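PDB 7M1A: galactose-binding like protein from Bacteroides thetaiotaomicron, which is a SusE-like protein whose galactose-binding-like domain holds a calcium ion and probably helps bind or process glycans at the cell surface. Local coordinates for residues M1-K5 with E172-G177; K7-L13 with T59-V64; K52-F58 with Y166-F170; G104-W109 with Y153-K157. All coordinates share one frame; numbering follows the deposited sequence.

Contact 1 (M1-K5 with E172-G177). With CA (calcium ion), chain F.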
# COMPACT_ATOMS: atom_id res chain seq x y z
N MSE A 1 -3.54 -25.72 4.79
CA MSE A 1 -4.52 -24.70 4.32
C MSE A 1 -3.85 -23.57 3.56
O MSE A 1 -2.72 -23.21 3.89
CB MSE A 1 -5.34 -24.09 5.49
CG MSE A 1 -4.66 -23.02 6.40
SE MSE A 1 -6.06 -22.14 7.48
CE MSE A 1 -6.60 -20.55 6.43
N GLU A 2 -4.55 -23.06 2.54
CA GLU A 2 -4.10 -21.87 1.88
C GLU A 2 -4.37 -20.70 2.85
O GLU A 2 -5.48 -20.51 3.37
CB GLU A 2 -4.85 -21.70 0.56
CG GLU A 2 -4.43 -20.42 -0.14
CD GLU A 2 -5.01 -20.25 -1.53
OE1 GLU A 2 -5.20 -21.27 -2.24
OE2 GLU A 2 -5.14 -19.08 -1.89
N LEU A 3 -3.38 -19.83 3.02
CA LEU A 3 -3.62 -18.68 3.89
C LEU A 3 -4.60 -17.72 3.23
O LEU A 3 -4.61 -17.58 1.99
CB LEU A 3 -2.31 -17.96 4.18
CG LEU A 3 -1.22 -18.74 4.95
CD1 LEU A 3 -0.12 -17.78 5.44
CD2 LEU A 3 -1.77 -19.56 6.13
N ASP A 4 -5.48 -17.12 4.02
CA ASP A 4 -6.58 -16.28 3.55
C ASP A 4 -6.03 -14.94 3.04
O ASP A 4 -5.60 -14.07 3.82
CB ASP A 4 -7.55 -16.07 4.71
CG ASP A 4 -8.80 -15.28 4.27
OD1 ASP A 4 -8.83 -14.79 3.15
OD2 ASP A 4 -9.72 -15.15 5.17
N LYS A 5 -6.01 -14.83 1.71
CA LYS A 5 -5.45 -13.63 1.05
C LYS A 5 -6.25 -12.36 1.32
O LYS A 5 -5.68 -11.27 1.19
CB LYS A 5 -5.31 -13.83 -0.47
CG LYS A 5 -4.28 -14.89 -0.81
CD LYS A 5 -4.27 -15.22 -2.29
CE LYS A 5 -3.10 -16.13 -2.64
NZ LYS A 5 -3.12 -16.51 -4.07
N GLU A 172 1.03 -13.22 -9.24
CA GLU A 172 0.34 -13.79 -8.08
C GLU A 172 1.35 -14.56 -7.26
O GLU A 172 2.29 -15.16 -7.84
CB GLU A 172 -0.80 -14.75 -8.51
CG GLU A 172 -1.74 -15.20 -7.39
CD GLU A 172 -2.60 -14.09 -6.78
OE1 GLU A 172 -2.67 -12.98 -7.33
OE2 GLU A 172 -3.28 -14.39 -5.79
N LEU A 173 1.14 -14.60 -5.94
CA LEU A 173 1.84 -15.55 -5.09
C LEU A 173 0.82 -16.21 -4.20
O LEU A 173 -0.31 -15.71 -4.06
CB LEU A 173 3.02 -14.90 -4.34
CG LEU A 173 2.77 -13.56 -3.65
CD1 LEU A 173 1.83 -13.77 -2.47
CD2 LEU A 173 4.12 -12.98 -3.21
N THR A 174 1.19 -17.36 -3.60
CA THR A 174 0.30 -18.05 -2.68
C THR A 174 1.16 -18.61 -1.55
O THR A 174 2.24 -19.16 -1.82
CB THR A 174 -0.45 -19.19 -3.37
OG1 THR A 174 -1.19 -18.59 -4.46
CG2 THR A 174 -1.44 -19.89 -2.47
N PHE A 175 0.64 -18.53 -0.32
CA PHE A 175 1.24 -19.23 0.82
C PHE A 175 0.25 -20.27 1.35
O PHE A 175 -0.97 -20.06 1.36
CB PHE A 175 1.56 -18.33 2.01
CG PHE A 175 2.69 -17.38 1.74
CD1 PHE A 175 2.53 -16.17 1.02
CD2 PHE A 175 3.95 -17.73 2.15
CE1 PHE A 175 3.63 -15.36 0.75
CE2 PHE A 175 5.05 -16.89 1.87
CZ PHE A 175 4.91 -15.69 1.18
N TRP A 176 0.79 -21.40 1.81
CA TRP A 176 0.04 -22.40 2.54
C TRP A 176 0.70 -22.56 3.92
O TRP A 176 1.90 -22.39 4.01
CB TRP A 176 -0.04 -23.75 1.76
CG TRP A 176 -0.76 -23.76 0.46
CD1 TRP A 176 -2.05 -24.16 0.24
CD2 TRP A 176 -0.25 -23.26 -0.80
NE1 TRP A 176 -2.34 -24.00 -1.07
CE2 TRP A 176 -1.28 -23.49 -1.76
CE3 TRP A 176 0.97 -22.74 -1.28
CZ2 TRP A 176 -1.11 -23.27 -3.11
CZ3 TRP A 176 1.15 -22.51 -2.64
CH2 TRP A 176 0.11 -22.77 -3.56
N GLY A 177 -0.10 -22.89 4.97
CA GLY A 177 0.46 -23.31 6.27
C GLY A 177 -0.54 -23.56 7.36
O GLY A 177 -1.67 -23.88 6.85
CA CA F . -2.89 -11.67 -9.22
O HOH W 1 -4.85 -23.95 -2.48
O HOH W 2 -2.14 -17.71 0.41
O HOH W 3 -3.68 -10.63 -11.17
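Lys5 NZ is gripped by three acceptors of the C-terminal strand. It lies 2.7 Å from Glu172 OE2 in a salt bridge that uses the anti lone pair of that oxygen, and donates to Leu173 O and Thr174 OG1, both 2.9 Å from NZ. The lysine chain, extended beyond CG, arrives from the direction opposite to Glu172. Glu2 OE2 adds a long fourth interaction. Glu172 itself is shared: OE1 binds the calcium ion at 2.3 Å, while OE2 also accepts from Gly32 N. Tyr28, Asn31, Arg33 and Thr171 complete the protein ligands, so Lys5 is a second-shell residue of the metal site. The N-terminal segment runs along strand 169-176, the last in the chain and an inner strand of the four-stranded sheet, one of the two sheets of the galactose-binding-like beta-sandwich. A single bridge pairs Glu2 with Trp176; around it Leu3 N donates to Phe175 O (2.9 Å, N-H...O 169°) and Gly177 N to Met1 O (2.9 Å). Glu2 CG and Thr174 CG2 lie over the same face of the Trp176 indole, and one water joins Glu2 OE1 to Trp176 NE1. Leu3 CD1 packs on Phe175 CB at 3.9 Å.

Contact 2 (K7-L13 with T59-V64)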
# COMPACT_ATOMS: atom_id res chain seq x y z
N LYS A 7 -6.85 -11.22 4.08
CA LYS A 7 -6.23 -10.64 5.24
C LYS A 7 -4.86 -10.03 4.93
O LYS A 7 -4.23 -9.35 5.76
CB LYS A 7 -6.08 -11.66 6.34
CG LYS A 7 -7.43 -12.21 6.79
CD LYS A 7 -7.30 -13.10 7.98
CE LYS A 7 -8.66 -13.67 8.44
NZ LYS A 7 -9.72 -12.62 8.58
N PHE A 8 -4.30 -10.31 3.73
CA PHE A 8 -2.92 -9.81 3.45
C PHE A 8 -2.97 -8.28 3.33
O PHE A 8 -3.97 -7.70 2.87
CB PHE A 8 -2.40 -10.39 2.11
CG PHE A 8 -2.02 -11.84 2.08
CD1 PHE A 8 -2.41 -12.75 3.07
CD2 PHE A 8 -1.23 -12.31 0.99
CE1 PHE A 8 -2.04 -14.09 2.99
CE2 PHE A 8 -0.87 -13.65 0.88
CZ PHE A 8 -1.31 -14.54 1.86
N ARG A 9 -1.86 -7.64 3.71
CA ARG A 9 -1.80 -6.19 3.62
C ARG A 9 -0.45 -5.72 3.12
O ARG A 9 0.60 -6.25 3.54
CB ARG A 9 -2.01 -5.54 5.00
CG ARG A 9 -3.39 -5.83 5.57
CD ARG A 9 -4.53 -5.06 4.94
NE ARG A 9 -5.78 -5.28 5.57
CZ ARG A 9 -6.68 -6.18 5.20
NH1 ARG A 9 -6.46 -6.98 4.19
NH2 ARG A 9 -7.83 -6.28 5.84
N GLU A 10 -0.46 -4.75 2.20
CA GLU A 10 0.77 -4.10 1.76
C GLU A 10 1.42 -3.38 2.96
O GLU A 10 0.73 -2.90 3.85
CB GLU A 10 0.39 -3.13 0.63
CG GLU A 10 1.51 -2.34 0.02
CD GLU A 10 1.82 -0.99 0.59
OE1 GLU A 10 1.44 -0.79 1.78
OE2 GLU A 10 2.55 -0.27 -0.05
N MSE A 11 2.76 -3.38 2.97
CA MSE A 11 3.53 -2.53 3.86
C MSE A 11 4.50 -1.72 3.03
O MSE A 11 4.77 -2.06 1.86
CB MSE A 11 4.24 -3.37 4.90
CG MSE A 11 3.25 -4.10 5.79
SE MSE A 11 4.13 -5.04 7.26
CE MSE A 11 4.59 -3.49 8.30
N TYR A 12 5.18 -0.74 3.68
CA TYR A 12 6.13 0.06 2.90
C TYR A 12 7.15 0.55 3.92
O TYR A 12 6.82 1.40 4.77
CB TYR A 12 5.51 1.26 2.19
CG TYR A 12 6.55 1.88 1.28
CD1 TYR A 12 6.97 1.26 0.07
CD2 TYR A 12 7.23 3.04 1.71
CE1 TYR A 12 8.00 1.81 -0.69
CE2 TYR A 12 8.24 3.60 0.93
CZ TYR A 12 8.65 2.95 -0.24
OH TYR A 12 9.68 3.46 -0.95
N LEU A 13 8.32 -0.10 3.95
CA LEU A 13 9.40 0.24 4.87
C LEU A 13 10.43 1.07 4.16
O LEU A 13 10.47 1.09 2.96
CB LEU A 13 10.10 -1.04 5.35
CG LEU A 13 9.21 -2.17 5.88
CD1 LEU A 13 10.03 -3.28 6.54
CD2 LEU A 13 8.19 -1.62 6.91
N THR A 59 7.63 -5.52 0.95
CA THR A 59 7.27 -6.06 2.25
C THR A 59 5.74 -6.15 2.33
O THR A 59 5.02 -5.23 1.91
CB THR A 59 7.76 -5.10 3.32
OG1 THR A 59 9.16 -4.82 3.18
CG2 THR A 59 7.54 -5.63 4.72
N PHE A 60 5.22 -7.17 3.03
CA PHE A 60 3.77 -7.28 3.26
C PHE A 60 3.49 -8.10 4.51
O PHE A 60 4.39 -8.67 5.09
CB PHE A 60 3.02 -7.80 2.03
CG PHE A 60 3.43 -9.15 1.53
CD1 PHE A 60 4.55 -9.28 0.71
CD2 PHE A 60 2.73 -10.32 1.85
CE1 PHE A 60 4.89 -10.52 0.13
CE2 PHE A 60 3.11 -11.58 1.31
CZ PHE A 60 4.17 -11.66 0.45
N ASP A 61 2.24 -8.10 4.94
CA ASP A 61 1.75 -8.69 6.18
C ASP A 61 0.78 -9.76 5.74
O ASP A 61 -0.19 -9.49 4.99
CB ASP A 61 1.08 -7.56 6.94
CG ASP A 61 0.50 -7.86 8.29
OD1 ASP A 61 0.38 -9.03 8.69
OD2 ASP A 61 0.23 -6.86 9.02
N LEU A 62 0.93 -10.99 6.27
CA LEU A 62 0.01 -12.09 6.00
C LEU A 62 -1.29 -11.95 6.79
O LEU A 62 -2.27 -12.63 6.47
CB LEU A 62 0.64 -13.48 6.33
CG LEU A 62 1.94 -13.82 5.58
CD1 LEU A 62 2.62 -15.02 6.19
CD2 LEU A 62 1.63 -14.06 4.09
N GLY A 63 -1.30 -11.08 7.82
CA GLY A 63 -2.54 -10.91 8.58
C GLY A 63 -2.77 -12.00 9.62
O GLY A 63 -3.75 -11.94 10.34
N VAL A 64 -1.87 -12.99 9.69
CA VAL A 64 -1.96 -14.08 10.66
C VAL A 64 -0.50 -14.47 10.96
O VAL A 64 0.38 -14.23 10.14
CB VAL A 64 -2.71 -15.28 10.05
CG1 VAL A 64 -4.19 -14.96 9.82
CG2 VAL A 64 -2.01 -15.81 8.79
O HOH W 4 7.03 -2.69 0.46
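Phe8 and Leu62 both set CG anti to their carbonyl carbon (chi1 -73° and -58°), which lays the two side chains alongside each other, pointing the same way. Leu62 CD2 consequently sits over the Phe8 ring, 4.0 Å from its centroid and offset toward the rim, a CH-pi contact on the side of the strands facing the core. Phe60 CB comes within 3.2 Å of Arg9 O. The backbones pair antiparallel: Arg9 N donates to Asp61 O and Asp61 N to Arg9 O, each bond 2.8 Å long. Further along, Met11 N reaches Thr59 O at 3.1 Å, and a water inserts between Met11 O and Thr59 N. The other face carries Arg9, Met11, Thr59 and Asp61. There the selenium of Met11, a selenomethionine, rests 4.0 Å from Asp61 CB, and the Leu13 side chain crosses that of Thr59 at about a right angle, its CG lying against OG1. Asp61 OD1 accepts from Gly63 N in an Asx turn (2.8 Å), met from above the carboxylate plane, and also pairs with Arg152. This face meets the second subunit: Arg9 NE forms a salt bridge with Asp61 OD2 of that subunit, Asp61 OD2 in turn with Arg9 NE of that subunit, and Arg9 NH2 with its Glu99. Within the sandwich, strand 9-11 flanks strand 56-66, whose other neighbour is strand 151-158, while Phe60 and Leu62 pack against Leu173 and Phe175 of strand 169-176.

Contact 3 (K52-F58 with Y166-F170)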
# COMPACT_ATOMS: atom_id res chain seq x y z
N LYS A 52 18.49 0.00 -10.51
CA LYS A 52 18.56 0.06 -9.06
C LYS A 52 19.98 -0.14 -8.56
O LYS A 52 20.74 -0.87 -9.20
CB LYS A 52 17.58 -0.94 -8.41
CG LYS A 52 16.12 -0.62 -8.73
CD LYS A 52 15.16 -1.60 -8.06
CE LYS A 52 13.69 -1.21 -8.23
NZ LYS A 52 13.42 0.10 -7.56
N ASP A 53 20.22 0.35 -7.34
CA ASP A 53 21.51 0.18 -6.65
C ASP A 53 21.73 -1.25 -6.12
O ASP A 53 22.85 -1.64 -5.77
CB ASP A 53 21.71 1.15 -5.46
CG ASP A 53 21.97 2.55 -5.90
OD1 ASP A 53 22.25 2.77 -7.12
OD2 ASP A 53 21.94 3.43 -5.02
N GLY A 54 20.64 -1.98 -5.98
CA GLY A 54 20.66 -3.30 -5.40
C GLY A 54 19.33 -4.00 -5.64
O GLY A 54 18.40 -3.40 -6.16
N PRO A 55 19.24 -5.28 -5.20
CA PRO A 55 18.02 -6.10 -5.35
C PRO A 55 16.77 -5.33 -4.96
O PRO A 55 16.71 -4.66 -3.90
CB PRO A 55 18.30 -7.25 -4.38
CG PRO A 55 19.82 -7.46 -4.45
CD PRO A 55 20.35 -6.01 -4.57
N ALA A 56 15.69 -5.47 -5.75
CA ALA A 56 14.43 -4.86 -5.36
C ALA A 56 13.93 -5.60 -4.13
O ALA A 56 14.03 -6.80 -4.01
CB ALA A 56 13.38 -4.99 -6.43
N VAL A 57 13.32 -4.83 -3.20
CA VAL A 57 12.78 -5.39 -1.96
C VAL A 57 11.36 -4.84 -1.76
O VAL A 57 11.19 -3.65 -1.83
CB VAL A 57 13.70 -5.09 -0.75
CG1 VAL A 57 13.07 -5.50 0.58
CG2 VAL A 57 15.08 -5.65 -0.94
N PHE A 58 10.41 -5.71 -1.37
CA PHE A 58 9.14 -5.15 -0.91
C PHE A 58 8.61 -6.07 0.20
O PHE A 58 9.12 -7.18 0.44
CB PHE A 58 8.16 -4.98 -2.09
CG PHE A 58 7.73 -6.26 -2.74
CD1 PHE A 58 6.70 -7.05 -2.23
CD2 PHE A 58 8.46 -6.75 -3.83
CE1 PHE A 58 6.34 -8.26 -2.80
CE2 PHE A 58 8.12 -7.97 -4.41
CZ PHE A 58 7.10 -8.77 -3.88
N TYR A 166 17.79 -5.87 -11.35
CA TYR A 166 17.25 -6.03 -10.00
C TYR A 166 15.73 -5.81 -9.96
O TYR A 166 15.14 -6.04 -8.90
CB TYR A 166 17.91 -5.04 -9.02
CG TYR A 166 19.35 -5.31 -8.71
CD1 TYR A 166 19.82 -6.57 -8.38
CD2 TYR A 166 20.30 -4.31 -8.92
CE1 TYR A 166 21.18 -6.81 -8.08
CE2 TYR A 166 21.65 -4.54 -8.66
CZ TYR A 166 22.09 -5.80 -8.27
OH TYR A 166 23.41 -6.02 -7.98
N ASN A 167 15.09 -5.35 -11.07
CA ASN A 167 13.66 -5.13 -11.09
C ASN A 167 12.89 -6.43 -10.90
O ASN A 167 13.39 -7.51 -11.15
CB ASN A 167 13.29 -4.32 -12.35
CG ASN A 167 13.76 -2.90 -12.20
OD1 ASN A 167 13.20 -2.14 -11.38
ND2 ASN A 167 14.74 -2.49 -12.99
N ILE A 168 11.61 -6.29 -10.57
CA ILE A 168 10.77 -7.47 -10.52
C ILE A 168 9.34 -7.13 -10.96
O ILE A 168 8.77 -6.09 -10.60
CB ILE A 168 10.78 -8.14 -9.11
CG1 ILE A 168 9.98 -9.45 -9.06
CG2 ILE A 168 10.32 -7.14 -8.04
CD1 ILE A 168 10.16 -10.24 -7.79
N CYS A 169 8.70 -8.06 -11.70
CA CYS A 169 7.26 -8.00 -11.93
C CYS A 169 6.74 -9.46 -11.89
O CYS A 169 7.42 -10.39 -12.32
CB CYS A 169 6.94 -7.34 -13.29
SG CYS A 169 7.59 -8.16 -14.76
N PHE A 170 5.50 -9.64 -11.46
CA PHE A 170 4.85 -10.94 -11.45
C PHE A 170 3.36 -10.75 -11.16
O PHE A 170 2.95 -9.60 -10.81
CB PHE A 170 5.49 -11.97 -10.49
CG PHE A 170 5.35 -11.64 -9.05
CD1 PHE A 170 6.19 -10.66 -8.46
CD2 PHE A 170 4.44 -12.29 -8.24
CE1 PHE A 170 6.12 -10.38 -7.09
CE2 PHE A 170 4.36 -11.99 -6.86
CZ PHE A 170 5.18 -11.01 -6.32
O HOH W 5 18.54 -2.78 -11.70
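Tyr166 lays its ring flat on the backbone of Gly54 and Pro55, and this is the tight part of the contact. With CG anti to the carbonyl carbon (chi1 -70°), the ring is carried over these two residues: Gly54 C stands 3.3 Å above the ring plane and Pro55 N 3.4 Å, both offset toward the rim. Two CH-pi contacts fall on the same ring, Gly54 CA at 3.8 Å from its centroid and Pro55 CD at 4.0 Å; Pro55 CD lies over the ring face, the two side chains pointing the same way. Lys52 O meets the ring at its edge, in plane. Beyond the ring, Ala56 N donates to Tyr166 O (3.2 Å, N-H...O 144°), and Ala56 CB is pressed against the same oxygen. Toward the interior the packing is apolar: Ile168 CG2 touches Ala56 CB at 4.1 Å and also lies at the edge of the Phe58 ring. Phe58 CZ approaches Phe170 CE1 to 3.7 Å, at the edge of the Phe170 ring and in its plane, the two side chains coming from opposite directions.

The solvent side is looser. Exposed Asp53 turns away. A water accepting from Lys52 N and Tyr166 N links the two backbones. The aliphatic chain of Lys52 passes Asn167, CE lying 3.3 Å from OD1 in a packing contact; OD1 is hydrogen-bonded to Thr47 OG1. The contact joins the start of strand 56-66, which pairs with strand 151-158 in one sheet of the sandwich, to the start of strand 169-176 in the other, with Leu45 of strand 45-46 packing on both phenylalanines.

Contact 4 (G104-W109 with Y153-K157)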
# COMPACT_ATOMS: atom_id res chain seq x y z
N GLY A 104 13.33 -0.43 7.67
CA GLY A 104 13.64 -1.35 6.58
C GLY A 104 14.87 -2.23 6.74
O GLY A 104 15.26 -2.99 5.81
N SER A 105 15.51 -2.16 7.93
CA SER A 105 16.68 -2.97 8.16
C SER A 105 16.33 -4.47 8.07
O SER A 105 15.25 -4.94 8.44
CB SER A 105 17.32 -2.66 9.52
OG SER A 105 18.42 -3.60 9.77
N TRP A 106 17.33 -5.26 7.67
CA TRP A 106 17.18 -6.72 7.61
C TRP A 106 17.36 -7.42 8.98
O TRP A 106 17.19 -8.64 9.11
CB TRP A 106 18.14 -7.30 6.58
CG TRP A 106 17.76 -6.99 5.17
CD1 TRP A 106 18.23 -5.98 4.35
CD2 TRP A 106 16.70 -7.61 4.45
NE1 TRP A 106 17.58 -6.02 3.13
CE2 TRP A 106 16.67 -7.03 3.16
CE3 TRP A 106 15.90 -8.71 4.74
CZ2 TRP A 106 15.79 -7.47 2.18
CZ3 TRP A 106 15.04 -9.15 3.74
CH2 TRP A 106 15.00 -8.55 2.50
N ASP A 107 17.82 -6.70 9.98
CA ASP A 107 18.26 -7.31 11.21
C ASP A 107 17.27 -8.33 11.77
O ASP A 107 17.72 -9.36 12.31
CB ASP A 107 18.59 -6.24 12.27
CG ASP A 107 19.88 -5.48 11.97
OD1 ASP A 107 20.72 -5.95 11.16
OD2 ASP A 107 20.09 -4.46 12.64
N GLN A 108 15.95 -8.01 11.86
CA GLN A 108 15.02 -8.86 12.55
C GLN A 108 14.56 -10.05 11.65
O GLN A 108 13.75 -10.87 12.13
CB GLN A 108 13.77 -8.13 13.07
CG GLN A 108 12.76 -7.81 12.00
CD GLN A 108 11.90 -6.64 12.43
OE1 GLN A 108 12.25 -5.50 12.17
NE2 GLN A 108 10.79 -6.96 13.11
N TRP A 109 14.87 -10.05 10.33
CA TRP A 109 14.24 -10.97 9.30
C TRP A 109 15.08 -12.24 9.21
O TRP A 109 16.32 -12.21 9.33
CB TRP A 109 14.20 -10.20 7.98
CG TRP A 109 13.29 -9.01 8.00
CD1 TRP A 109 13.62 -7.75 8.35
CD2 TRP A 109 11.93 -9.03 7.60
NE1 TRP A 109 12.48 -6.95 8.24
CE2 TRP A 109 11.44 -7.71 7.74
CE3 TRP A 109 11.07 -10.07 7.13
CZ2 TRP A 109 10.13 -7.37 7.41
CZ3 TRP A 109 9.78 -9.71 6.80
CH2 TRP A 109 9.31 -8.39 6.97
N TYR A 153 5.05 -11.59 8.78
CA TYR A 153 5.44 -10.55 7.82
C TYR A 153 6.42 -11.15 6.84
O TYR A 153 7.20 -12.03 7.25
CB TYR A 153 6.09 -9.39 8.59
CG TYR A 153 5.16 -8.90 9.66
CD1 TYR A 153 4.03 -8.10 9.39
CD2 TYR A 153 5.39 -9.27 10.99
CE1 TYR A 153 3.23 -7.66 10.44
CE2 TYR A 153 4.55 -8.89 12.02
CZ TYR A 153 3.44 -8.10 11.74
OH TYR A 153 2.61 -7.71 12.77
N ILE A 154 6.34 -10.69 5.62
CA ILE A 154 7.14 -11.29 4.54
C ILE A 154 7.87 -10.21 3.78
O ILE A 154 7.35 -9.11 3.58
CB ILE A 154 6.23 -12.05 3.57
CG1 ILE A 154 5.54 -13.23 4.28
CG2 ILE A 154 7.02 -12.60 2.36
CD1 ILE A 154 6.42 -14.37 4.71
N ARG A 155 9.09 -10.51 3.32
CA ARG A 155 9.77 -9.71 2.32
C ARG A 155 10.12 -10.60 1.12
O ARG A 155 10.53 -11.78 1.28
CB ARG A 155 11.01 -9.00 2.83
CG ARG A 155 10.64 -7.78 3.63
CD ARG A 155 11.91 -7.24 4.31
NE ARG A 155 11.82 -5.78 4.05
CZ ARG A 155 12.80 -4.96 4.35
NH1 ARG A 155 13.91 -5.40 4.96
NH2 ARG A 155 12.77 -3.67 4.02
N ILE A 156 10.04 -10.00 -0.07
CA ILE A 156 10.61 -10.65 -1.26
C ILE A 156 11.74 -9.76 -1.78
O ILE A 156 11.63 -8.54 -1.85
CB ILE A 156 9.53 -10.93 -2.30
CG1 ILE A 156 8.65 -12.10 -1.74
CG2 ILE A 156 10.11 -11.31 -3.66
CD1 ILE A 156 7.44 -12.44 -2.58
N LYS A 157 12.92 -10.40 -2.00
CA LYS A 157 14.10 -9.74 -2.56
C LYS A 157 14.42 -10.33 -3.94
O LYS A 157 14.59 -11.54 -4.06
CB LYS A 157 15.25 -9.93 -1.57
CG LYS A 157 16.59 -9.30 -1.98
CD LYS A 157 17.79 -9.75 -1.03
CE LYS A 157 18.98 -8.87 -1.29
NZ LYS A 157 20.14 -9.17 -0.41
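Arg155 reaches out from strand 151-158 into the loop between strands 88-96 and 110-116, which holds a type I beta turn, Trp106 to Trp109; both turn-end indoles pack on it. Its CD sits over the six-membered ring of Trp109, 3.6 Å from the centroid, in a CH-pi contact, and CG touches the same ring at CH2. The guanidinium lies over Trp106 as a cation-pi pair: CZ is 4.5 Å from the centroid of the six-membered ring, with the two planes 44° apart. A bend at chi3 (135°) turns this group toward the loop backbone. There NH1 and NH2 both donate to Gly104 O, at 2.9 and 3.1 Å, from the same face of the carbonyl. Further out, Asp16 forms a salt bridge with NH2 and Thr59 OG1 accepts from NE, which together fix the rotation of the group. The turn is itself braced by Trp109 N bonding to Trp106 O, and by an ST turn in which Asp107 N donates to Ser105 OG. Trp94 of strand 88-96 packs against both indoles. At the far end of the Trp109 ring, CH2 meets Tyr153 CB at 3.7 Å.

How the contacts relate
Strand 56-66 serves contacts 2 and 3, and its partner strand 151-158 serves contact 4. Phe60 O to Ile154 N (2.9 Å) joins contacts 2 and 4; Phe58 O to Ile156 N (3.0 Å) joins contacts 3 and 4. Contact 3 bridges the two sheets and shares strand 169-176 with contact 1. Contact 1 packs through the core on contacts 4 and 2, with Leu173 CD2 on Ile156 CD1 at 3.4 Å and Phe175 CE1 on Phe60 CZ at 3.7 Å. Only contact 1 supplies a calcium ligand; the side chains of Phe170 in contact 3 and Phe8 in contact 2 come within about 7 and 10 Å of the ion at their nearest atoms, and contact 4 is remote from it.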